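Putative O-acetylhomoserine (Thiol)-lyase (Campylobacter jejuni, PDB 4OC9) probably catalyses, with pyridoxal 5'-phosphate as cofactor, the transfer of the aminocarboxypropyl group of O-acetylhomoserine to a thiol or sulfide. Local coordinates at residues 104-109 with 129-134; 151-156 with 180-185. All blocks are in the same frame, centred on the assembly; numbering follows the deposited sequence.

Contact 1: 104-109 with 129-134; sequences YSNKIY and EFDIDD
Tyr104 lays one face of its ring over the backbone of Glu129, and Phe130 in turn covers Ser105 CA from the other strand. In the first pair Glu129 CA stands over the face, 3.9 Å from the Tyr104 ring centroid; in the second Ser105 CA is 4.1 Å from the Phe130 centroid. Both are CH-pi contacts, and each ring is carried there by a first torsion that sets CG between its own backbone N and carbonyl carbon (chi1 71° and 73°). These are the parallel ends of strands 101-105 and 126-130, joined through helix 110-119 as a beta-alpha-beta unit, with Tyr104 and Glu129 on one side of the sheet, Ser105 and Phe130 on the other. Phe130 N donates to Tyr104 O at 2.9 Å, and a weak bond from Asn106 N to Phe130 O closes the pairing. At the strand end Glu129 runs out extended, its OE1 beside Asn106 CB, while the Asn106 amide lies obliquely to the Asp131 carboxylate, the planes 54° apart. Two side chains accept backbone N-H groups in the turns that follow: Ser105 OG from Lys107 N in an ST turn, and Asp131 OD1, approached from above its carboxylate plane, from Asp133 N at 3.0 Å in an Asx turn. Ile132 CG2 rests against Ser105 OG. Fully stretched beyond CG, Lys107 crosses Asp133 at about a right angle and its NZ meets Asp133 OD2 at 3.0 Å. Gln158 and Tyr326 also bond Lys107 NZ, and Tyr326 bonds Asp133 OD2 as well, so the ion pair is held within a polar cluster that probably steadies both charges where the strands end.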
loop_
_atom_site.group_PDB
_atom_site.type_symbol
_atom_site.label_atom_id
_atom_site.label_comp_id
_atom_site.label_asym_id
_atom_site.label_seq_id
_atom_site.Cartn_x
_atom_site.Cartn_y
_atom_site.Cartn_z
ATOM N N TYR D 104 -18.609 24.753 22.883
ATOM C CA TYR D 104 -17.349 24.679 22.180
ATOM C C TYR D 104 -16.518 25.962 22.248
ATOM O O TYR D 104 -17.033 27.064 22.252
ATOM C CB TYR D 104 -17.613 24.334 20.708
ATOM C CG TYR D 104 -18.243 25.458 19.890
ATOM C CD1 TYR D 104 -19.599 25.758 19.981
ATOM C CD2 TYR D 104 -17.486 26.171 18.975
ATOM C CE1 TYR D 104 -20.163 26.779 19.221
ATOM C CE2 TYR D 104 -18.046 27.164 18.197
ATOM C CZ TYR D 104 -19.381 27.469 18.334
ATOM O OH TYR D 104 -19.915 28.460 17.566
ATOM N N SER D 105 -15.220 25.783 22.288
ATOM C CA SER D 105 -14.275 26.882 22.336
ATOM C C SER D 105 -14.319 27.745 21.073
ATOM O O SER D 105 -14.482 27.249 19.949
ATOM C CB SER D 105 -12.838 26.331 22.548
ATOM O OG SER D 105 -11.875 27.354 22.452
ATOM N N ASN D 106 -14.163 29.040 21.277
ATOM C CA ASN D 106 -14.183 30.012 20.197
ATOM C C ASN D 106 -12.838 30.030 19.477
ATOM O O ASN D 106 -12.649 30.746 18.499
ATOM C CB ASN D 106 -14.510 31.411 20.721
ATOM C CG ASN D 106 -13.439 31.969 21.666
ATOM O OD1 ASN D 106 -12.645 31.245 22.279
ATOM N ND2 ASN D 106 -13.452 33.270 21.817
ATOM N N LYS D 107 -11.878 29.275 20.002
ATOM C CA LYS D 107 -10.550 29.199 19.381
ATOM C C LYS D 107 -10.185 27.739 19.006
ATOM O O LYS D 107 -9.524 27.036 19.773
ATOM C CB LYS D 107 -9.471 29.833 20.259
ATOM C CG LYS D 107 -9.723 31.302 20.526
ATOM C CD LYS D 107 -8.585 31.978 21.254
ATOM C CE LYS D 107 -8.975 33.394 21.553
ATOM N NZ LYS D 107 -7.847 34.159 22.124
ATOM N N ILE D 108 -10.681 27.322 17.839
ATOM C CA ILE D 108 -10.447 25.989 17.317
ATOM C C ILE D 108 -10.267 25.960 15.804
ATOM O O ILE D 108 -10.388 26.985 15.124
ATOM C CB ILE D 108 -11.584 25.025 17.644
ATOM C CG1 ILE D 108 -12.894 25.511 17.002
ATOM C CG2 ILE D 108 -11.694 24.866 19.145
ATOM C CD1 ILE D 108 -14.093 24.618 17.268
ATOM N N TYR D 109 -9.970 24.755 15.314
ATOM C CA TYR D 109 -9.780 24.507 13.915
ATOM C C TYR D 109 -11.037 24.900 13.173
ATOM O O TYR D 109 -12.137 24.532 13.561
ATOM C CB TYR D 109 -9.360 23.030 13.681
ATOM C CG TYR D 109 -9.306 22.634 12.231
ATOM C CD1 TYR D 109 -8.345 23.148 11.381
ATOM C CD2 TYR D 109 -10.178 21.667 11.732
ATOM C CE1 TYR D 109 -8.290 22.769 10.048
ATOM C CE2 TYR D 109 -10.131 21.269 10.406
ATOM C CZ TYR D 109 -9.190 21.817 9.558
ATOM O OH TYR D 109 -9.157 21.412 8.239
ATOM N N GLU D 129 -20.989 28.618 21.676
ATOM C CA GLU D 129 -19.641 29.103 21.782
ATOM C C GLU D 129 -19.280 29.628 23.180
ATOM O O GLU D 129 -20.147 30.074 23.940
ATOM C CB GLU D 129 -19.491 30.291 20.839
ATOM C CG GLU D 129 -18.090 30.876 20.707
ATOM C CD GLU D 129 -18.078 32.182 19.915
ATOM O OE1 GLU D 129 -17.017 32.628 19.395
ATOM O OE2 GLU D 129 -19.155 32.781 19.804
ATOM N N PHE D 130 -18.003 29.517 23.553
ATOM C CA PHE D 130 -17.558 30.040 24.855
ATOM C C PHE D 130 -16.123 30.473 24.624
ATOM O O PHE D 130 -15.468 30.014 23.677
ATOM C CB PHE D 130 -17.691 29.075 26.050
ATOM C CG PHE D 130 -16.697 27.942 26.062
ATOM C CD1 PHE D 130 -16.973 26.751 25.438
ATOM C CD2 PHE D 130 -15.493 28.074 26.759
ATOM C CE1 PHE D 130 -16.063 25.715 25.482
ATOM C CE2 PHE D 130 -14.589 27.039 26.822
ATOM C CZ PHE D 130 -14.868 25.857 26.168
ATOM N N ASP D 131 -15.656 31.373 25.479
ATOM C CA ASP D 131 -14.319 31.903 25.391
ATOM C C ASP D 131 -13.387 31.156 26.367
ATOM O O ASP D 131 -13.594 31.214 27.592
ATOM C CB ASP D 131 -14.382 33.403 25.724
ATOM C CG ASP D 131 -13.028 34.123 25.599
ATOM O OD1 ASP D 131 -11.991 33.539 25.179
ATOM O OD2 ASP D 131 -13.020 35.325 25.933
ATOM N N ILE D 132 -12.370 30.474 25.839
ATOM C CA ILE D 132 -11.436 29.747 26.711
ATOM C C ILE D 132 -10.673 30.689 27.623
ATOM O O ILE D 132 -10.116 30.249 28.621
ATOM C CB ILE D 132 -10.321 28.941 26.017
ATOM C CG1 ILE D 132 -9.697 29.830 24.965
ATOM C CG2 ILE D 132 -10.841 27.699 25.367
ATOM C CD1 ILE D 132 -8.266 29.448 24.733
ATOM N N ASP D 133 -10.566 31.955 27.239
ATOM C CA ASP D 133 -9.853 32.951 28.047
ATOM C C ASP D 133 -10.695 33.544 29.166
ATOM O O ASP D 133 -10.177 34.235 30.010
ATOM C CB ASP D 133 -9.317 34.071 27.157
ATOM C CG ASP D 133 -8.178 33.613 26.252
ATOM O OD1 ASP D 133 -7.414 32.726 26.669
ATOM O OD2 ASP D 133 -8.003 34.201 25.158
ATOM N N ASP D 134 -11.988 33.248 29.187
ATOM C CA ASP D 134 -12.893 33.754 30.210
ATOM C C ASP D 134 -13.934 32.652 30.494
ATOM O O ASP D 134 -15.063 32.699 30.016
ATOM C CB ASP D 134 -13.583 35.023 29.694
ATOM C CG ASP D 134 -14.527 35.634 30.715
ATOM O OD1 ASP D 134 -14.436 35.285 31.921
ATOM O OD2 ASP D 134 -15.350 36.469 30.286
#

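Contact 2: 151-156 with 180-185; sequences FESLSN and CDNTVA
Phe151 overlaps Cys180 with the far end of its ring: CE2 lies 3.8 Å from Cys180 SG, and Cys180 CB stands off-centre over the ring in a CH-pi contact. The sulfur itself meets the ring obliquely, 4.5 Å from the Phe151 centroid, and it also touches Ser153 CB. On the other side of the sheet Glu152 and Asp181 lie side by side and point the same way, Glu152 CG against Asp181 CB, their carboxylate planes 51° apart. Glu152 OE2 and Asp181 OD2 come within 4.1 Å, and water 1 sits 2.7 Å from each of these two oxygens, bridging them; Tyr109 N also binds Glu152 OE2. These are parallel neighbours in the seven-stranded sheet of the large PLP-binding domain of the fold-type I enzymes, joined as a beta-alpha-beta unit through helix 164-174. Asp181 OD2 lies close to the pyridine N1 of the pyridoxal-phosphate-modified lysine at position 206, the position of the aspartate that faces the pyridine nitrogen in this family. Its other oxygen, OD1, is gripped twice by Thr183: OG1 at 2.6 Å, from the syn side and somewhat out of the carboxylate plane, and N nearly along the C-O axis in an Asx turn, bonds that should fix the rotation of the carboxylate. Past the strands Ser153 OG, set between its backbone N and carbonyl carbon (chi1 61°), donates to Asn182 OD1 at 2.7 Å, in the amide plane and on a lone pair. Water 2 donates to the same hydroxyl and accepts from Ala185 N. The Leu154 and Val184 side chains cross at about a right angle, Leu154 CD2 3.7 Å from Val184 CG1.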
loop_
_atom_site.group_PDB
_atom_site.type_symbol
_atom_site.label_atom_id
_atom_site.label_comp_id
_atom_site.label_asym_id
_atom_site.label_seq_id
_atom_site.Cartn_x
_atom_site.Cartn_y
_atom_site.Cartn_z
ATOM N N PHE D 151 -12.867 21.592 23.221
ATOM C CA PHE D 151 -11.797 22.570 23.098
ATOM C C PHE D 151 -10.504 21.906 22.642
ATOM O O PHE D 151 -10.391 20.672 22.624
ATOM C CB PHE D 151 -11.519 23.227 24.441
ATOM C CG PHE D 151 -10.952 22.291 25.458
ATOM C CD1 PHE D 151 -11.773 21.477 26.194
ATOM C CD2 PHE D 151 -9.608 22.268 25.715
ATOM C CE1 PHE D 151 -11.254 20.641 27.165
ATOM C CE2 PHE D 151 -9.073 21.426 26.681
ATOM C CZ PHE D 151 -9.900 20.602 27.405
ATOM N N GLU D 152 -9.541 22.733 22.272
ATOM C CA GLU D 152 -8.237 22.257 21.834
ATOM C C GLU D 152 -7.211 22.593 22.925
ATOM O O GLU D 152 -7.326 23.619 23.621
ATOM C CB GLU D 152 -7.845 22.858 20.496
ATOM C CG GLU D 152 -8.695 22.364 19.344
ATOM C CD GLU D 152 -8.379 22.988 17.987
ATOM O OE1 GLU D 152 -7.405 23.754 17.890
ATOM O OE2 GLU D 152 -9.154 22.741 17.031
ATOM N N SER D 153 -6.250 21.704 23.108
ATOM C CA SER D 153 -5.219 21.897 24.106
ATOM C C SER D 153 -4.291 23.049 23.698
ATOM O O SER D 153 -3.897 23.867 24.520
ATOM C CB SER D 153 -4.417 20.604 24.315
ATOM O OG SER D 153 -3.738 20.162 23.141
ATOM N N LEU D 154 -3.969 23.093 22.419
ATOM C CA LEU D 154 -3.091 24.097 21.816
ATOM C C LEU D 154 -3.829 24.375 20.531
ATOM O O LEU D 154 -3.842 23.552 19.621
ATOM C CB LEU D 154 -1.730 23.460 21.631
ATOM C CG LEU D 154 -0.653 24.285 21.016
ATOM C CD1 LEU D 154 -0.497 25.560 21.805
ATOM C CD2 LEU D 154 0.641 23.468 21.017
ATOM N N SER D 155 -4.462 25.531 20.460
ATOM C CA SER D 155 -5.313 25.858 19.295
ATOM C C SER D 155 -4.672 26.178 17.978
ATOM O O SER D 155 -3.563 26.660 17.927
ATOM C CB SER D 155 -6.271 27.012 19.598
ATOM O OG SER D 155 -5.590 28.242 19.710
ATOM N N ASN D 156 -5.458 25.919 16.934
ATOM C CA ASN D 156 -5.101 26.121 15.547
ATOM C C ASN D 156 -5.992 27.197 14.938
ATOM O O ASN D 156 -7.161 26.946 14.710
ATOM C CB ASN D 156 -5.252 24.788 14.837
ATOM C CG ASN D 156 -4.885 24.847 13.359
ATOM O OD1 ASN D 156 -4.848 25.903 12.766
ATOM N ND2 ASN D 156 -4.713 23.682 12.753
ATOM N N CYS D 180 -11.153 16.917 24.510
ATOM C CA CYS D 180 -9.982 17.698 24.166
ATOM C C CYS D 180 -9.318 17.214 22.878
ATOM O O CYS D 180 -8.920 16.080 22.795
ATOM C CB CYS D 180 -8.938 17.633 25.290
ATOM S SG CYS D 180 -7.395 18.541 24.949
ATOM N N ASP D 181 -9.153 18.118 21.922
ATOM C CA ASP D 181 -8.492 17.852 20.666
ATOM C C ASP D 181 -7.023 18.168 20.961
ATOM O O ASP D 181 -6.619 19.333 21.070
ATOM C CB ASP D 181 -9.090 18.717 19.573
ATOM C CG ASP D 181 -8.453 18.498 18.215
ATOM O OD1 ASP D 181 -7.220 18.248 18.139
ATOM O OD2 ASP D 181 -9.187 18.621 17.213
ATOM N N ASN D 182 -6.212 17.118 21.086
ATOM C CA ASN D 182 -4.776 17.272 21.435
ATOM C C ASN D 182 -3.862 17.078 20.227
ATOM O O ASN D 182 -2.680 16.744 20.372
ATOM C CB ASN D 182 -4.456 16.209 22.501
ATOM C CG ASN D 182 -3.198 16.497 23.276
ATOM O OD1 ASN D 182 -2.919 17.634 23.567
ATOM N ND2 ASN D 182 -2.477 15.458 23.686
ATOM N N THR D 183 -4.400 17.314 19.036
ATOM C CA THR D 183 -3.655 17.145 17.790
ATOM C C THR D 183 -2.327 17.838 17.676
ATOM O O THR D 183 -1.289 17.221 17.400
ATOM C CB THR D 183 -4.473 17.659 16.607
ATOM O OG1 THR D 183 -5.712 16.919 16.489
ATOM C CG2 THR D 183 -3.684 17.516 15.348
ATOM N N VAL D 184 -2.319 19.142 17.918
ATOM C CA VAL D 184 -1.098 19.894 17.802
ATOM C C VAL D 184 -0.024 19.616 18.863
ATOM O O VAL D 184 1.183 19.517 18.557
ATOM C CB VAL D 184 -1.411 21.392 17.828
ATOM C CG1 VAL D 184 -0.114 22.194 17.644
ATOM C CG2 VAL D 184 -2.389 21.727 16.732
ATOM N N ALA D 185 -0.426 19.525 20.115
ATOM C CA ALA D 185 0.541 19.277 21.179
ATOM C C ALA D 185 1.134 17.886 21.102
ATOM O O ALA D 185 2.315 17.681 21.359
ATOM C CB ALA D 185 -0.120 19.483 22.524
HETATM O O HOH W 1 -10.631 20.658 16.319
HETATM O O HOH W 2 -3.203 20.307 20.509
#

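From the N terminus, strand 101-105 leads through helix 110-119 to strand 126-130, where contact 1 closes the first beta-alpha-beta unit. The chain then passes helix 136-141, enters strand 146-152, and by way of helix 164-174 reaches strand 177-181, where contact 2 closes the second. The two loops follow in series and neither nest nor cross. In the sheet, however, strands 101-105 and 146-152 are neighbours, so the contacts lie side by side, centres about 12 Å apart. They meet directly: Lys107 O packs on Ser155 CB, and Ser105 on Phe151. Contact 1 ends at the outermost strand of this chain's sheet, contact 2 lies inward, toward the cofactor.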